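Local coordinates for protein mirolysin (Tannerella forsythia, PDB 6R7V) that probably cleaves peptide bonds as a zinc-dependent metallopeptidase of the pappalysin family, held latent in its zymogen by a cysteine switch, at residues 45-50 with 99-104. The protein carries 1 engineered substitution. Residues are numbered along the deposited sequence; the frame is centred on the assembly and turned at random.
Sequences ILIPVV and ANIEFK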
loop_
_atom_site.group_PDB
_atom_site.type_symbol
_atom_site.label_atom_id
_atom_site.label_comp_id
_atom_site.label_asym_id
_atom_site.label_seq_id
_atom_site.Cartn_x
_atom_site.Cartn_y
_atom_site.Cartn_z
ATOM N N ILE A 45 -7.441 14.159 2.826
ATOM C CA ILE A 45 -7.859 12.953 3.524
ATOM C C ILE A 45 -6.772 12.653 4.535
ATOM O O ILE A 45 -5.598 12.620 4.163
ATOM C CB ILE A 45 -8.059 11.806 2.503
ATOM C CG1 ILE A 45 -9.272 12.101 1.610
ATOM C CG2 ILE A 45 -8.179 10.456 3.224
ATOM C CD1 ILE A 45 -9.349 11.207 0.362
ATOM N N LEU A 46 -7.148 12.491 5.811
ATOM C CA LEU A 46 -6.180 12.206 6.866
ATOM C C LEU A 46 -6.350 10.768 7.343
ATOM O O LEU A 46 -7.454 10.351 7.689
ATOM C CB LEU A 46 -6.388 13.197 8.032
ATOM C CG LEU A 46 -5.551 12.975 9.296
ATOM C CD1 LEU A 46 -4.059 13.003 9.000
ATOM C CD2 LEU A 46 -5.893 14.053 10.334
ATOM N N ILE A 47 -5.234 10.057 7.428
ATOM C CA ILE A 47 -5.219 8.671 7.854
ATOM C C ILE A 47 -4.475 8.529 9.169
ATOM O O ILE A 47 -3.249 8.634 9.161
ATOM C CB ILE A 47 -4.516 7.786 6.787
ATOM C CG1 ILE A 47 -5.088 7.953 5.362
ATOM C CG2 ILE A 47 -4.502 6.289 7.221
ATOM C CD1 ILE A 47 -6.393 7.529 5.143
ATOM N N PRO A 48 -5.169 8.217 10.291
ATOM C CA PRO A 48 -4.463 7.882 11.553
ATOM C C PRO A 48 -3.792 6.536 11.411
ATOM O O PRO A 48 -4.405 5.592 10.905
ATOM C CB PRO A 48 -5.612 7.787 12.590
ATOM C CG PRO A 48 -6.813 8.463 11.929
ATOM C CD PRO A 48 -6.633 8.117 10.455
ATOM N N VAL A 49 -2.526 6.427 11.830
ATOM C CA VAL A 49 -1.759 5.213 11.661
ATOM C C VAL A 49 -1.317 4.667 12.997
ATOM O O VAL A 49 -0.881 5.407 13.873
ATOM C CB VAL A 49 -0.502 5.509 10.779
ATOM C CG1 VAL A 49 0.407 4.276 10.640
ATOM C CG2 VAL A 49 -0.909 6.021 9.391
ATOM N N VAL A 50 -1.346 3.353 13.130
ATOM C CA VAL A 50 -0.698 2.657 14.227
ATOM C C VAL A 50 0.270 1.658 13.617
ATOM O O VAL A 50 -0.080 0.907 12.689
ATOM C CB VAL A 50 -1.682 2.014 15.232
ATOM C CG1 VAL A 50 -2.656 1.035 14.556
ATOM C CG2 VAL A 50 -0.939 1.352 16.395
ATOM N N ALA A 99 -1.994 12.789 -4.419
ATOM C CA ALA A 99 -3.162 12.149 -3.819
ATOM C C ALA A 99 -3.827 12.997 -2.787
ATOM O O ALA A 99 -4.977 12.735 -2.458
ATOM C CB ALA A 99 -2.776 10.812 -3.193
ATOM N N ASN A 100 -3.117 13.983 -2.211
ATOM C CA ASN A 100 -3.693 14.840 -1.178
ATOM C C ASN A 100 -4.257 13.976 -0.033
ATOM O O ASN A 100 -5.371 14.179 0.488
ATOM C CB ASN A 100 -4.720 15.805 -1.774
ATOM C CG ASN A 100 -5.251 16.839 -0.802
ATOM O OD1 ASN A 100 -4.593 17.193 0.181
ATOM N ND2 ASN A 100 -6.460 17.310 -1.054
ATOM N N ILE A 101 -3.451 12.972 0.352
ATOM C CA ILE A 101 -3.700 12.091 1.480
ATOM C C ILE A 101 -2.519 12.269 2.427
ATOM O O ILE A 101 -1.364 12.147 2.000
ATOM C CB ILE A 101 -3.853 10.618 1.005
ATOM C CG1 ILE A 101 -5.066 10.461 0.088
ATOM C CG2 ILE A 101 -3.983 9.679 2.216
ATOM C CD1 ILE A 101 -5.210 9.043 -0.578
ATOM N N GLU A 102 -2.821 12.521 3.705
ATOM C CA GLU A 102 -1.855 12.659 4.801
ATOM C C GLU A 102 -1.921 11.494 5.750
ATOM O O GLU A 102 -3.010 10.980 5.995
ATOM C CB GLU A 102 -2.191 13.900 5.660
ATOM C CG GLU A 102 -1.844 15.250 5.120
ATOM C CD GLU A 102 -2.398 16.373 5.983
ATOM O OE1 GLU A 102 -2.962 16.121 7.072
ATOM O OE2 GLU A 102 -2.335 17.515 5.510
ATOM N N PHE A 103 -0.804 11.196 6.408
ATOM C CA PHE A 103 -0.688 10.107 7.372
ATOM C C PHE A 103 -0.135 10.663 8.644
ATOM O O PHE A 103 0.804 11.459 8.611
ATOM C CB PHE A 103 0.244 9.008 6.843
ATOM C CG PHE A 103 -0.234 8.363 5.568
ATOM C CD1 PHE A 103 0.005 8.962 4.332
ATOM C CD2 PHE A 103 -0.959 7.175 5.600
ATOM C CE1 PHE A 103 -0.443 8.369 3.151
ATOM C CE2 PHE A 103 -1.445 6.602 4.418
ATOM C CZ PHE A 103 -1.175 7.203 3.194
ATOM N N LYS A 104 -0.741 10.297 9.779
ATOM C CA LYS A 104 -0.208 10.746 11.065
ATOM C C LYS A 104 -0.285 9.617 12.040
ATOM O O LYS A 104 -1.319 8.947 12.132
ATOM C CB LYS A 104 -0.972 11.956 11.642
ATOM C CG LYS A 104 -0.833 13.260 10.884
ATOM C CD LYS A 104 -1.616 14.379 11.599
ATOM C CE LYS A 104 -1.827 15.532 10.662
ATOM N NZ LYS A 104 -2.485 16.681 11.328
#
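Ile45 N donates to Asn100 O (3.1 Å) and Ile45 O accepts from Glu102 N (2.8 Å), starting a ladder of five backbone bonds that pairs strand 45-55 with strand 101-105 in parallel. The short segments run 24° apart, and this pair belongs to the mixed central sheet of the metzincin-type catalytic domain; helix 64-77 lies in the intervening chain, as in a beta-alpha-beta crossover. On the same face as Ile45, Ile101 CG1 lies 4.1 Å from Ile45 CB. Leu46 turns to the other face. With CG anti to the backbone N (chi1 174°), its CD1 comes nearer the adjoining strand, 3.7 Å from Lys104 CG. The extended lysine chain crosses it at about a right angle, so that CD and CE also touch this methyl; Leu46 also touches Ala304 and Asn305 of helix 304-307. Ile47 N binds Glu102 O, and Ile47 O receives Lys104 N. Its side chain packs on both neighbours of that face: CG1 meets Ile101 CG2 at 3.8 Å, while CB sits 3.8 Å from Phe103 CD2, beside a ring that makes an edge-to-face contact with Phe78. Pro48 meets Lys104 O through a CA-H...O contact, while its backbone bonds on its other side to Leu152 of strand 152-157. Val49 N donates to that same Lys104 oxygen (2.8 Å), tilted 29° from the carbonyl plane, and Val49 CG2 meets the ring edge in plane, 4.0 Å from Phe103 CD2.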